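Local coordinates for protein aldehyde dehydrogenase (Burkholderia vietnamiensis, PDB 5KF0) that probably catalyses the NAD(P)-dependent oxidation of an aldehyde to the carboxylic acid and binds NADPH, at residues A[161-166]-A[290-295]; A[433-438]-A[455-460]. All coordinates share one frame; numbering follows the deposited sequence. Where two conformers were deposited one is given.

Interaction 1 (A[161-166]-A[290-295]); sequences FNFPLN and GQSCIG. With NDP (NADPH dihydro-nicotinamide-adenine-dinucleotide phosphate), chain E.
Asn-162 and Gln-291 meet at the tight part of this buried contact. The amide nitrogen ND2 of Asn-162 donates to the backbone O of Gln-291 at 2.9 Å, nearly straight at 167°, with the acceptor close to the amide plane and the donor above the carbonyl plane. With CG lodged between the backbone N and carbonyl carbon (chi1 63°), the amide lies against the Phe-163 ring, ND2 3.4 Å above its centre, while OD1 faces the nicotinamide, 3.3 Å from NDP C6N. Phe-161, whose backbone N donates to NDP O1N, presents its ring edge to the Gln-291 amide, the planes 69° apart; Gln-291 OE1 is itself bonded to Ile-336 N. The Phe-163 side is looser. This partly exposed ring turns its edge to Ser-292 OG, 3.5 Å from CZ, and Cys-293 SG lies oblique to it, 5.4 Å from the centroid. An acetate also sits beside Cys-293. SG is covalently joined to NDP C4N, at 2.1 Å. Cys-293 and Asn-162 probably match the family's nucleophilic cysteine and oxyanion-hole asparagine; a cysteine sulfur bonded to C4N is consistent with an adduct in which the sulfur, while so bonded, would not be available to attack an aldehyde.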
loop_
_atom_site.group_PDB
_atom_site.type_symbol
_atom_site.label_atom_id
_atom_site.label_comp_id
_atom_site.label_asym_id
_atom_site.label_seq_id
_atom_site.Cartn_x
_atom_site.Cartn_y
_atom_site.Cartn_z
ATOM N N PHE A 161 -2.239 6.509 34.707
ATOM C CA PHE A 161 -1.852 7.742 35.383
ATOM C C PHE A 161 -0.584 8.365 34.819
ATOM O O PHE A 161 -0.362 9.557 35.040
ATOM C CB PHE A 161 -1.646 7.507 36.892
ATOM C CG PHE A 161 -0.267 6.960 37.249
ATOM C CD1 PHE A 161 0.810 7.812 37.459
ATOM C CD2 PHE A 161 -0.069 5.591 37.369
ATOM C CE1 PHE A 161 2.077 7.302 37.775
ATOM C CE2 PHE A 161 1.174 5.080 37.690
ATOM C CZ PHE A 161 2.248 5.937 37.901
ATOM N N ASN A 162 0.284 7.591 34.154
ATOM C CA ASN A 162 1.669 8.060 34.091
ATOM C C ASN A 162 1.968 8.942 32.888
ATOM O O ASN A 162 2.772 9.873 33.001
ATOM C CB ASN A 162 2.646 6.883 34.126
ATOM C CG ASN A 162 2.502 5.970 32.932
ATOM O OD1 ASN A 162 1.393 5.656 32.499
ATOM N ND2 ASN A 162 3.631 5.521 32.403
ATOM N N PHE A 163 1.363 8.673 31.734
ATOM C CA PHE A 163 1.430 9.568 30.579
ATOM C C PHE A 163 -0.012 9.930 30.251
ATOM O O PHE A 163 -0.545 9.524 29.207
ATOM C CB PHE A 163 2.114 8.937 29.362
ATOM C CG PHE A 163 3.438 8.253 29.641
ATOM C CD1 PHE A 163 4.331 8.737 30.595
ATOM C CD2 PHE A 163 3.800 7.135 28.916
ATOM C CE1 PHE A 163 5.550 8.092 30.819
ATOM C CE2 PHE A 163 5.015 6.492 29.129
ATOM C CZ PHE A 163 5.886 6.966 30.084
ATOM N N PRO A 164 -0.686 10.671 31.133
ATOM C CA PRO A 164 -2.145 10.810 30.980
ATOM C C PRO A 164 -2.552 11.611 29.761
ATOM O O PRO A 164 -3.606 11.328 29.181
ATOM C CB PRO A 164 -2.572 11.500 32.278
ATOM C CG PRO A 164 -1.365 12.272 32.714
ATOM C CD PRO A 164 -0.178 11.426 32.299
ATOM N N LEU A 165 -1.764 12.607 29.360
ATOM C CA LEU A 165 -2.101 13.372 28.163
ATOM C C LEU A 165 -1.883 12.538 26.911
ATOM O O LEU A 165 -2.800 12.351 26.103
ATOM C CB LEU A 165 -1.264 14.653 28.097
ATOM C CG LEU A 165 -1.651 15.733 29.103
ATOM C CD1 LEU A 165 -0.713 16.926 28.990
ATOM C CD2 LEU A 165 -3.082 16.163 28.884
ATOM N N ASN A 166 -0.664 12.028 26.722
ATOM C CA ASN A 166 -0.364 11.417 25.435
ATOM C C ASN A 166 -1.058 10.073 25.245
ATOM O O ASN A 166 -1.426 9.731 24.112
ATOM C CB ASN A 166 1.137 11.250 25.250
ATOM C CG ASN A 166 1.497 11.045 23.780
ATOM O OD1 ASN A 166 0.940 11.709 22.895
ATOM N ND2 ASN A 166 2.388 10.127 23.521
ATOM N N GLY A 290 11.234 5.982 36.426
ATOM C CA GLY A 290 10.959 4.636 35.964
ATOM C C GLY A 290 9.497 4.310 35.762
ATOM O O GLY A 290 9.168 3.147 35.509
ATOM N N GLN A 291 8.605 5.297 35.876
ATOM C CA GLN A 291 7.166 5.059 35.739
ATOM C C GLN A 291 6.772 5.180 34.265
ATOM O O GLN A 291 6.048 6.085 33.830
ATOM C CB GLN A 291 6.397 6.015 36.641
ATOM C CG GLN A 291 6.726 5.765 38.117
ATOM C CD GLN A 291 5.930 6.646 39.066
ATOM O OE1 GLN A 291 5.353 6.158 40.030
ATOM N NE2 GLN A 291 5.914 7.952 38.800
ATOM N N SER A 292 7.287 4.229 33.487
ATOM C CA SER A 292 7.065 4.139 32.054
ATOM C C SER A 292 6.831 2.680 31.688
ATOM O O SER A 292 7.524 1.795 32.201
ATOM C CB SER A 292 8.265 4.660 31.255
ATOM O OG SER A 292 8.151 4.321 29.874
ATOM N N CYS A 293 5.874 2.441 30.785
ATOM C CA CYS A 293 5.614 1.087 30.308
ATOM C C CYS A 293 6.761 0.513 29.485
ATOM O O CYS A 293 6.751 -0.696 29.213
ATOM C CB CYS A 293 4.331 1.058 29.479
ATOM S SG CYS A 293 4.163 2.420 28.315
ATOM N N ILE A 294 7.738 1.335 29.083
ATOM C CA ILE A 294 8.926 0.829 28.403
ATOM C C ILE A 294 10.182 1.328 29.096
ATOM O O ILE A 294 11.248 1.415 28.475
ATOM C CB ILE A 294 8.935 1.194 26.906
ATOM C CG1 ILE A 294 8.511 2.654 26.682
ATOM C CG2 ILE A 294 8.054 0.205 26.112
ATOM C CD1 ILE A 294 8.528 3.073 25.200
ATOM N N GLY A 295 10.073 1.626 30.390
ATOM C CA GLY A 295 11.258 1.963 31.161
ATOM C C GLY A 295 12.247 0.808 31.176
ATOM O O GLY A 295 11.870 -0.369 31.166
HETATM P PA NDP E . -3.973 0.595 36.282
HETATM O O1A NDP E . -4.177 -0.718 35.605
HETATM O O2A NDP E . -3.913 0.470 37.805
HETATM O O5B NDP E . -5.098 1.651 35.899
HETATM C C5B NDP E . -5.208 2.030 34.505
HETATM C C4B NDP E . -6.605 2.528 34.246
HETATM O O4B NDP E . -7.536 1.428 34.353
HETATM C C3B NDP E . -7.104 3.596 35.229
HETATM O O3B NDP E . -7.965 4.516 34.564
HETATM C C2B NDP E . -7.910 2.753 36.218
HETATM O O2B NDP E . -8.934 3.477 36.931
HETATM C C1B NDP E . -8.570 1.798 35.240
HETATM N N9A NDP E . -9.118 0.593 35.850
HETATM C C8A NDP E . -8.524 -0.265 36.736
HETATM N N7A NDP E . -9.266 -1.301 37.053
HETATM C C5A NDP E . -10.430 -1.106 36.327
HETATM C C6A NDP E . -11.616 -1.857 36.210
HETATM N N6A NDP E . -11.852 -2.991 36.880
HETATM N N1A NDP E . -12.576 -1.388 35.380
HETATM C C2A NDP E . -12.361 -0.245 34.724
HETATM N N3A NDP E . -11.289 0.552 34.758
HETATM C C4A NDP E . -10.355 0.060 35.584
HETATM O O3 NDP E . -2.631 1.251 35.741
HETATM P PN NDP E . -1.829 2.565 36.142
HETATM O O1N NDP E . -2.715 3.750 36.020
HETATM O O2N NDP E . -1.227 2.320 37.502
HETATM O O5D NDP E . -0.684 2.680 35.051
HETATM C C5D NDP E . 0.528 1.909 35.046
HETATM C C4D NDP E . 0.349 0.720 34.135
HETATM O O4D NDP E . 0.017 1.170 32.794
HETATM C C3D NDP E . 1.622 -0.121 34.010
HETATM O O3D NDP E . 1.362 -1.520 34.040
HETATM C C2D NDP E . 2.181 0.339 32.665
HETATM O O2D NDP E . 3.077 -0.555 32.013
HETATM C C1D NDP E . 0.897 0.551 31.875
HETATM N N1N NDP E . 1.191 1.428 30.748
HETATM C C2N NDP E . 1.058 0.996 29.449
HETATM C C3N NDP E . 1.474 1.726 28.395
HETATM C C7N NDP E . 1.251 1.294 26.989
HETATM O O7N NDP E . 1.063 2.172 26.135
HETATM N N7N NDP E . 1.330 -0.001 26.687
HETATM C C4N NDP E . 2.214 2.996 28.617
HETATM C C5N NDP E . 1.999 3.509 30.000
HETATM C C6N NDP E . 1.581 2.716 30.970
HETATM P P2B NDP E . -8.600 4.260 38.334
HETATM O O1X NDP E . -7.132 4.233 38.535
HETATM O O2X NDP E . -9.235 5.604 38.127
HETATM O O3X NDP E . -9.346 3.517 39.422
#

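Interaction 2 (A[433-438]-A[455-460]); sequences ELEVGG and GGVKDS
Lys-458 lays its aliphatic chain over one face of the Glu-435 carboxylate, its CD 3.6 Å from Glu-435 CD and almost directly above it, with CG over the same face. OE2 has a weak, long ion pair with Arg-231 of the second subunit. OE1 receives a hydrogen bond from a water, displaced from the carboxylate plane to the lysine side, that also accepts one from Lys-458 NZ. The two charges do not touch, OE1 and NZ being 4.6 Å apart, so the pairing is water-mediated. A second water links NZ to the backbone O of Glu-435, and NZ donates directly to Ser-411 O. The lysine chain bends at its third torsion (chi3 61°), which turns the ammonium to the OE1 side, toward the waters and Ser-411. Glu-435 was deposited in two conformers, so the details of its carboxylate hold for one of them.

Deeper in, packing replaces charge. Val-457 presses one methyl, CG2, against the backbone opposite, 3.5 Å from Glu-435 O and 3.8 Å from Val-436 CA. Gly-437, bare of a side chain, lets the chains close up: its CA makes a CH...O contact with Gly-455 O at 3.4 Å, with an angle of 169° at the hydrogen. The two segments run in roughly opposing directions, and the backbones of Gly-437 and Val-457 both bond to Gly-414, which thus ties them together.

Residues 433-438 connect helix 424-433 to strand 438-441, with Leu-434 packed on helix 401-409, whereas residues 455-460 lead into strand 461-462, at the edge of the sheet that also contains strand 253-257. Gly-438, starting strand 438-441 beside parallel strand 416-420, also pairs in parallel with a strand of the second subunit, so that sheet runs on across the interface.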
loop_
_atom_site.group_PDB
_atom_site.type_symbol
_atom_site.label_atom_id
_atom_site.label_comp_id
_atom_site.label_asym_id
_atom_site.label_seq_id
_atom_site.Cartn_x
_atom_site.Cartn_y
_atom_site.Cartn_z
ATOM N N GLU A 433 14.438 -12.909 16.725
ATOM C CA GLU A 433 14.295 -13.774 17.889
ATOM C C GLU A 433 13.660 -13.116 19.103
ATOM O O GLU A 433 13.142 -13.837 19.964
ATOM C CB GLU A 433 15.666 -14.331 18.314
ATOM C CG GLU A 433 16.345 -15.193 17.254
ATOM C CD GLU A 433 15.504 -16.395 16.876
ATOM O OE1 GLU A 433 14.985 -17.064 17.794
ATOM O OE2 GLU A 433 15.357 -16.660 15.666
ATOM N N LEU A 434 13.691 -11.790 19.213
ATOM C CA LEU A 434 13.128 -11.137 20.395
ATOM C C LEU A 434 11.611 -11.088 20.268
ATOM O O LEU A 434 11.084 -10.468 19.338
ATOM C CB LEU A 434 13.702 -9.733 20.570
ATOM C CG LEU A 434 15.172 -9.739 21.006
ATOM C CD1 LEU A 434 15.674 -8.287 21.126
ATOM C CD2 LEU A 434 15.376 -10.501 22.328
ATOM N N GLU A 435 10.913 -11.737 21.209
ATOM C CA GLU A 435 9.450 -11.808 21.160
ATOM C C GLU A 435 8.881 -10.570 21.847
ATOM O O GLU A 435 8.431 -10.587 23.000
ATOM C CB GLU A 435 8.929 -13.099 21.781
ATOM C CG GLU A 435 7.449 -13.286 21.448
ATOM C CD GLU A 435 6.869 -14.622 21.865
ATOM O OE1 GLU A 435 7.576 -15.435 22.498
ATOM O OE2 GLU A 435 5.682 -14.852 21.546
ATOM N N VAL A 436 8.909 -9.464 21.098
ATOM C CA VAL A 436 8.466 -8.157 21.558
ATOM C C VAL A 436 7.701 -7.491 20.421
ATOM O O VAL A 436 7.804 -7.880 19.251
ATOM C CB VAL A 436 9.648 -7.253 21.993
ATOM C CG1 VAL A 436 10.364 -7.833 23.205
ATOM C CG2 VAL A 436 10.640 -7.110 20.850
ATOM N N GLY A 437 6.928 -6.474 20.780
ATOM C CA GLY A 437 6.298 -5.656 19.755
ATOM C C GLY A 437 7.319 -4.895 18.932
ATOM O O GLY A 437 7.228 -4.845 17.701
ATOM N N GLY A 438 8.309 -4.303 19.595
ATOM C CA GLY A 438 9.293 -3.496 18.900
ATOM C C GLY A 438 10.699 -3.683 19.437
ATOM O O GLY A 438 10.912 -3.756 20.654
ATOM N N GLY A 455 3.082 -1.421 20.648
ATOM C CA GLY A 455 2.289 -2.302 21.481
ATOM C C GLY A 455 3.092 -3.520 21.878
ATOM O O GLY A 455 4.268 -3.655 21.536
ATOM N N GLY A 456 2.432 -4.401 22.631
ATOM C CA GLY A 456 3.122 -5.559 23.161
ATOM C C GLY A 456 2.562 -6.888 22.707
ATOM O O GLY A 456 1.414 -6.973 22.262
ATOM N N VAL A 457 3.379 -7.934 22.812
ATOM C CA VAL A 457 2.914 -9.308 22.674
ATOM C C VAL A 457 3.101 -10.001 24.022
ATOM O O VAL A 457 3.448 -9.353 25.021
ATOM C CB VAL A 457 3.645 -10.039 21.529
ATOM C CG1 VAL A 457 3.311 -9.372 20.172
ATOM C CG2 VAL A 457 5.167 -10.056 21.769
ATOM N N LYS A 458 2.874 -11.318 24.072
ATOM C CA LYS A 458 2.845 -12.044 25.341
ATOM C C LYS A 458 1.930 -11.314 26.329
ATOM O O LYS A 458 0.850 -10.872 25.930
ATOM C CB LYS A 458 4.281 -12.252 25.855
ATOM C CG LYS A 458 5.099 -13.135 24.880
ATOM C CD LYS A 458 6.613 -13.026 25.068
ATOM C CE LYS A 458 7.020 -13.470 26.461
ATOM N NZ LYS A 458 8.513 -13.489 26.611
ATOM N N ASP A 459 2.319 -11.164 27.598
ATOM C CA ASP A 459 1.424 -10.510 28.556
ATOM C C ASP A 459 1.423 -8.984 28.453
ATOM O O ASP A 459 0.722 -8.332 29.245
ATOM C CB ASP A 459 1.776 -10.914 29.991
ATOM C CG ASP A 459 1.276 -12.308 30.350
ATOM O OD1 ASP A 459 0.543 -12.915 29.541
ATOM O OD2 ASP A 459 1.621 -12.801 31.447
ATOM N N SER A 460 2.160 -8.398 27.508
ATOM C CA SER A 460 2.282 -6.940 27.430
ATOM C C SER A 460 1.234 -6.262 26.554
ATOM O O SER A 460 1.200 -5.023 26.518
ATOM C CB SER A 460 3.668 -6.533 26.914
ATOM O OG SER A 460 4.672 -6.919 27.837
HETATM O O HOH W 1 10.044 -11.422 25.092
HETATM O O HOH W 2 9.459 -15.512 24.839
#

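Interactions 1 and 2 lie one after the other along the chain, their centres 18 Å apart and their nearest atoms about 7 Å apart, without touching. Interaction 1 holds NADPH by a backbone hydrogen bond from Phe-161 and the Cys-293 covalent bond, with Asn-162 packed on the nicotinamide, whereas in interaction 2 the nearest atoms of Gly-455 and the ligand are about 6 Å apart, too far for contact. Tyr-454, packed on Cys-293 and Ile-294, immediately precedes the 455-460 segment and so carries the chain from the cofactor site to interaction 2. The first contact therefore belongs to the active-site core, and the second lies between the cofactor's nicotinamide end and the second subunit, which it touches.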